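Local structure of Thiol:disulfide interchange protein DsbA (Neisseria meningitidis serogroup B, 2ZNM) at residues L69-L83 and K122-A136. The protein is a DsbA-like periplasmic oxidoreductase of the thioredoxin family that probably introduces disulfide bonds into exported proteins. Numbering follows the deposited sequence.
Sequences LGLARMAAAVNLSGL and KLMRAYDSPEAAAAA
Arg73 lays its CD over one face of the Tyr127 ring, a CH-pi contact 4.1 Å from the ring centroid. Its guanidinium runs on past the CE2 side, displaced but only 12° from the ring plane. Arg73 CG sits anti to the backbone N (chi1 -169°) and the chain runs extended to NE, which carries the head to the end of helix 120-127. There Arg73 NE and NH2 both grip Tyr127 O from the same face of its carbonyl, in bent bonds of 3.0 Å and 3.1 Å. Asp128 OD1 lies well out of the guanidinium plane, a link of charge alone; its stronger partner is Arg105, in a salt bridge. Tyr127 fits as a knob among Gly70, Arg73, Met74 and Ala77. A water joins its OH to Gly70 O, and selenomethionine Met74 makes a Met-aromatic contact at the ring edge. One turn earlier, Leu123 is a second knob, among Met74, Ala77, Val78 and Ser81. Beyond the Asp128-Ser129 turn, where Ser129 is the N-cap of helix 130-145, alanines meet directly: Ala76 CB is 3.7 Å from Ala135 CB. Helix 69-81 thus packs on two consecutive helices, its axis 8.0 Å from each, in the helical insert; helix 130-145 leads back to the thioredoxin part, as in DsbA proteins.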
loop_
_atom_site.group_PDB
_atom_site.type_symbol
_atom_site.label_atom_id
_atom_site.label_comp_id
_atom_site.label_asym_id
_atom_site.label_seq_id
_atom_site.Cartn_x
_atom_site.Cartn_y
_atom_site.Cartn_z
ATOM N N LEU A 69 -1.319 -13.401 -4.186
ATOM C CA LEU A 69 -0.643 -12.812 -5.339
ATOM C C LEU A 69 -1.631 -12.227 -6.345
ATOM O O LEU A 69 -1.308 -11.283 -7.064
ATOM C CB LEU A 69 0.241 -13.847 -6.040
ATOM C CG LEU A 69 1.623 -14.145 -5.456
ATOM C CD1 LEU A 69 2.170 -15.422 -6.062
ATOM C CD2 LEU A 69 2.598 -12.973 -5.675
ATOM N N GLY A 70 -2.832 -12.791 -6.388
ATOM C CA GLY A 70 -3.925 -12.247 -7.191
ATOM C C GLY A 70 -4.410 -10.883 -6.725
ATOM O O GLY A 70 -4.742 -10.030 -7.545
ATOM N N LEU A 71 -4.455 -10.686 -5.408
ATOM C CA LEU A 71 -4.846 -9.391 -4.824
ATOM C C LEU A 71 -3.752 -8.363 -5.031
ATOM O O LEU A 71 -4.043 -7.189 -5.282
ATOM C CB LEU A 71 -5.172 -9.511 -3.331
ATOM C CG LEU A 71 -6.535 -10.097 -2.941
ATOM C CD1 LEU A 71 -6.820 -9.884 -1.440
ATOM C CD2 LEU A 71 -7.667 -9.537 -3.793
ATOM N N ALA A 72 -2.501 -8.817 -4.936
ATOM C CA ALA A 72 -1.346 -7.972 -5.202
ATOM C C ALA A 72 -1.264 -7.515 -6.663
ATOM O O ALA A 72 -0.874 -6.376 -6.937
ATOM C CB ALA A 72 -0.053 -8.681 -4.779
ATOM N N ARG A 73 -1.603 -8.411 -7.589
ATOM C CA ARG A 73 -1.665 -8.088 -9.020
ATOM C C ARG A 73 -2.747 -7.051 -9.353
ATOM O O ARG A 73 -2.540 -6.200 -10.227
ATOM C CB ARG A 73 -1.902 -9.355 -9.832
ATOM C CG ARG A 73 -1.728 -9.163 -11.318
ATOM C CD ARG A 73 -1.866 -10.468 -12.051
ATOM N NE ARG A 73 -1.602 -10.281 -13.471
ATOM C CZ ARG A 73 -1.557 -11.256 -14.367
ATOM N NH1 ARG A 73 -1.751 -12.516 -14.008
ATOM N NH2 ARG A 73 -1.314 -10.962 -15.631
HETATM N N MSE A 74 -3.897 -7.136 -8.668
HETATM C CA MSE A 74 -4.930 -6.100 -8.764
HETATM C C MSE A 74 -4.402 -4.727 -8.301
HETATM O O MSE A 74 -4.558 -3.722 -9.007
HETATM C CB MSE A 74 -6.183 -6.498 -7.982
HETATM C CG MSE A 74 -7.348 -5.518 -8.126
HETATM SE SE MSE A 74 -7.874 -5.162 -9.997
HETATM C CE MSE A 74 -9.056 -6.695 -10.320
ATOM N N ALA A 75 -3.760 -4.696 -7.133
ATOM C CA ALA A 75 -3.174 -3.454 -6.609
ATOM C C ALA A 75 -2.171 -2.879 -7.583
ATOM O O ALA A 75 -2.127 -1.677 -7.775
ATOM C CB ALA A 75 -2.515 -3.684 -5.247
ATOM N N ALA A 76 -1.356 -3.733 -8.195
ATOM C CA ALA A 76 -0.384 -3.256 -9.161
ATOM C C ALA A 76 -1.082 -2.709 -10.392
ATOM O O ALA A 76 -0.685 -1.682 -10.903
ATOM C CB ALA A 76 0.613 -4.352 -9.537
ATOM N N ALA A 77 -2.117 -3.399 -10.868
ATOM C CA ALA A 77 -2.885 -2.948 -12.033
ATOM C C ALA A 77 -3.475 -1.545 -11.833
ATOM O O ALA A 77 -3.316 -0.677 -12.692
ATOM C CB ALA A 77 -3.975 -3.942 -12.364
ATOM N N VAL A 78 -4.136 -1.340 -10.690
ATOM C CA VAL A 78 -4.750 -0.069 -10.309
ATOM C C VAL A 78 -3.730 1.076 -10.284
ATOM O O VAL A 78 -3.928 2.117 -10.931
ATOM C CB VAL A 78 -5.453 -0.190 -8.936
ATOM C CG1 VAL A 78 -5.957 1.150 -8.472
ATOM C CG2 VAL A 78 -6.625 -1.202 -8.999
ATOM N N ASN A 79 -2.642 0.876 -9.539
ATOM C CA ASN A 79 -1.556 1.845 -9.474
ATOM C C ASN A 79 -1.005 2.164 -10.854
ATOM O O ASN A 79 -0.872 3.340 -11.213
ATOM C CB ASN A 79 -0.429 1.358 -8.542
ATOM C CG ASN A 79 0.710 2.370 -8.418
ATOM O OD1 ASN A 79 0.494 3.575 -8.524
ATOM N ND2 ASN A 79 1.931 1.878 -8.207
ATOM N N LEU A 80 -0.699 1.124 -11.634
ATOM C CA LEU A 80 -0.054 1.319 -12.934
ATOM C C LEU A 80 -0.978 1.882 -14.008
ATOM O O LEU A 80 -0.517 2.542 -14.936
ATOM C CB LEU A 80 0.613 0.032 -13.420
ATOM C CG LEU A 80 1.793 -0.476 -12.590
ATOM C CD1 LEU A 80 2.331 -1.724 -13.228
ATOM C CD2 LEU A 80 2.911 0.578 -12.414
ATOM N N SER A 81 -2.276 1.619 -13.888
ATOM C CA SER A 81 -3.253 2.167 -14.830
ATOM C C SER A 81 -3.541 3.652 -14.546
ATOM O O SER A 81 -4.117 4.349 -15.378
ATOM C CB SER A 81 -4.543 1.343 -14.810
ATOM O OG SER A 81 -5.087 1.265 -13.496
ATOM N N GLY A 82 -3.109 4.125 -13.380
ATOM C CA GLY A 82 -3.427 5.464 -12.911
ATOM C C GLY A 82 -4.886 5.606 -12.479
ATOM O O GLY A 82 -5.458 6.683 -12.572
ATOM N N LEU A 83 -5.485 4.521 -11.991
ATOM C CA LEU A 83 -6.914 4.515 -11.662
ATOM C C LEU A 83 -7.215 4.371 -10.164
ATOM O O LEU A 83 -8.286 3.912 -9.792
ATOM C CB LEU A 83 -7.646 3.429 -12.466
ATOM C CG LEU A 83 -7.870 3.628 -13.968
ATOM C CD1 LEU A 83 -8.430 2.345 -14.585
ATOM C CD2 LEU A 83 -8.789 4.810 -14.288
ATOM N N LYS A 122 -8.971 -0.321 -19.532
ATOM C CA LYS A 122 -7.676 0.291 -19.192
ATOM C C LYS A 122 -7.016 -0.391 -17.996
ATOM O O LYS A 122 -5.805 -0.612 -17.983
ATOM C CB LYS A 122 -7.819 1.795 -18.936
ATOM C CG LYS A 122 -6.520 2.463 -18.514
ATOM C CD LYS A 122 -6.630 3.969 -18.460
ATOM C CE LYS A 122 -5.254 4.605 -18.658
ATOM N NZ LYS A 122 -4.664 4.310 -20.010
ATOM N N LEU A 123 -7.827 -0.722 -16.998
ATOM C CA LEU A 123 -7.366 -1.446 -15.832
ATOM C C LEU A 123 -6.813 -2.825 -16.175
ATOM O O LEU A 123 -5.817 -3.263 -15.592
ATOM C CB LEU A 123 -8.507 -1.597 -14.828
ATOM C CG LEU A 123 -8.154 -2.212 -13.475
ATOM C CD1 LEU A 123 -6.995 -1.462 -12.843
ATOM C CD2 LEU A 123 -9.361 -2.226 -12.558
HETATM N N MSE A 124 -7.479 -3.510 -17.096
HETATM C CA MSE A 124 -7.096 -4.864 -17.470
HETATM C C MSE A 124 -5.872 -4.905 -18.388
HETATM O O MSE A 124 -5.113 -5.867 -18.367
HETATM C CB MSE A 124 -8.286 -5.616 -18.074
HETATM C CG MSE A 124 -9.292 -6.085 -17.030
HETATM SE SE MSE A 124 -8.460 -7.056 -15.519
HETATM C CE MSE A 124 -8.501 -5.701 -14.125
ATOM N N ARG A 125 -5.692 -3.846 -19.171
ATOM C CA ARG A 125 -4.493 -3.633 -19.980
ATOM C C ARG A 125 -3.266 -3.543 -19.070
ATOM O O ARG A 125 -2.237 -4.132 -19.357
ATOM C CB ARG A 125 -4.651 -2.342 -20.787
ATOM C CG ARG A 125 -4.414 -2.489 -22.272
ATOM C CD ARG A 125 -5.441 -1.685 -23.078
ATOM N NE ARG A 125 -5.508 -0.277 -22.669
ATOM C CZ ARG A 125 -6.596 0.491 -22.760
ATOM N NH1 ARG A 125 -7.739 0.006 -23.242
ATOM N NH2 ARG A 125 -6.540 1.753 -22.359
ATOM N N ALA A 126 -3.390 -2.818 -17.961
ATOM C CA ALA A 126 -2.319 -2.728 -16.971
ATOM C C ALA A 126 -2.138 -4.053 -16.223
ATOM O O ALA A 126 -1.028 -4.399 -15.807
ATOM C CB ALA A 126 -2.598 -1.603 -15.980
ATOM N N TYR A 127 -3.237 -4.779 -16.068
ATOM C CA TYR A 127 -3.285 -6.025 -15.318
ATOM C C TYR A 127 -2.501 -7.155 -16.003
ATOM O O TYR A 127 -1.873 -7.977 -15.330
ATOM C CB TYR A 127 -4.752 -6.419 -15.150
ATOM C CG TYR A 127 -5.035 -7.535 -14.188
ATOM C CD1 TYR A 127 -5.488 -7.263 -12.897
ATOM C CD2 TYR A 127 -4.892 -8.865 -14.577
ATOM C CE1 TYR A 127 -5.780 -8.288 -12.008
ATOM C CE2 TYR A 127 -5.170 -9.894 -13.698
ATOM C CZ TYR A 127 -5.619 -9.607 -12.415
ATOM O OH TYR A 127 -5.904 -10.637 -11.549
ATOM N N ASP A 128 -2.542 -7.175 -17.336
ATOM C CA ASP A 128 -1.935 -8.236 -18.134
ATOM C C ASP A 128 -0.603 -7.797 -18.720
ATOM O O ASP A 128 -0.070 -8.438 -19.634
ATOM C CB ASP A 128 -2.880 -8.659 -19.262
ATOM C CG ASP A 128 -4.118 -9.391 -18.762
ATOM O OD1 ASP A 128 -4.109 -9.915 -17.629
ATOM O OD2 ASP A 128 -5.106 -9.458 -19.523
ATOM N N SER A 129 -0.071 -6.695 -18.209
ATOM C CA SER A 129 1.230 -6.216 -18.658
ATOM C C SER A 129 2.313 -6.770 -17.719
ATOM O O SER A 129 2.028 -7.044 -16.543
ATOM C CB SER A 129 1.267 -4.690 -18.712
ATOM O OG SER A 129 1.673 -4.164 -17.468
ATOM N N PRO A 130 3.550 -6.937 -18.233
ATOM C CA PRO A 130 4.625 -7.536 -17.436
ATOM C C PRO A 130 4.977 -6.741 -16.184
ATOM O O PRO A 130 5.352 -7.328 -15.173
ATOM C CB PRO A 130 5.826 -7.581 -18.413
ATOM C CG PRO A 130 5.503 -6.615 -19.484
ATOM C CD PRO A 130 3.999 -6.596 -19.596
ATOM N N GLU A 131 4.848 -5.420 -16.264
ATOM C CA GLU A 131 5.075 -4.520 -15.133
ATOM C C GLU A 131 4.245 -4.909 -13.903
ATOM O O GLU A 131 4.774 -4.990 -12.794
ATOM C CB GLU A 131 4.803 -3.064 -15.543
ATOM C CG GLU A 131 5.838 -2.456 -16.534
ATOM C CD GLU A 131 5.636 -2.870 -18.003
ATOM O OE1 GLU A 131 4.576 -3.449 -18.352
ATOM O OE2 GLU A 131 6.555 -2.605 -18.820
ATOM N N ALA A 132 2.960 -5.182 -14.104
ATOM C CA ALA A 132 2.048 -5.485 -12.993
ATOM C C ALA A 132 2.271 -6.875 -12.381
ATOM O O ALA A 132 2.154 -7.046 -11.165
ATOM C CB ALA A 132 0.608 -5.332 -13.429
ATOM N N ALA A 133 2.577 -7.863 -13.225
ATOM C CA ALA A 133 2.913 -9.194 -12.736
ATOM C C ALA A 133 4.199 -9.142 -11.900
ATOM O O ALA A 133 4.259 -9.727 -10.819
ATOM C CB ALA A 133 3.036 -10.177 -13.890
ATOM N N ALA A 134 5.195 -8.402 -12.385
ATOM C CA ALA A 134 6.452 -8.189 -11.664
ATOM C C ALA A 134 6.236 -7.505 -10.317
ATOM O O ALA A 134 6.769 -7.954 -9.296
ATOM C CB ALA A 134 7.433 -7.385 -12.514
ATOM N N ALA A 135 5.449 -6.425 -10.328
ATOM C CA ALA A 135 5.172 -5.649 -9.135
ATOM C C ALA A 135 4.475 -6.499 -8.071
ATOM O O ALA A 135 4.758 -6.356 -6.873
ATOM C CB ALA A 135 4.334 -4.438 -9.479
ATOM N N ALA A 136 3.572 -7.373 -8.515
ATOM C CA ALA A 136 2.849 -8.275 -7.616
ATOM C C ALA A 136 3.808 -9.215 -6.878
ATOM O O ALA A 136 3.681 -9.396 -5.666
ATOM C CB ALA A 136 1.773 -9.081 -8.378
HETATM O O HOH W 1 -6.733 -9.997 -9.040
#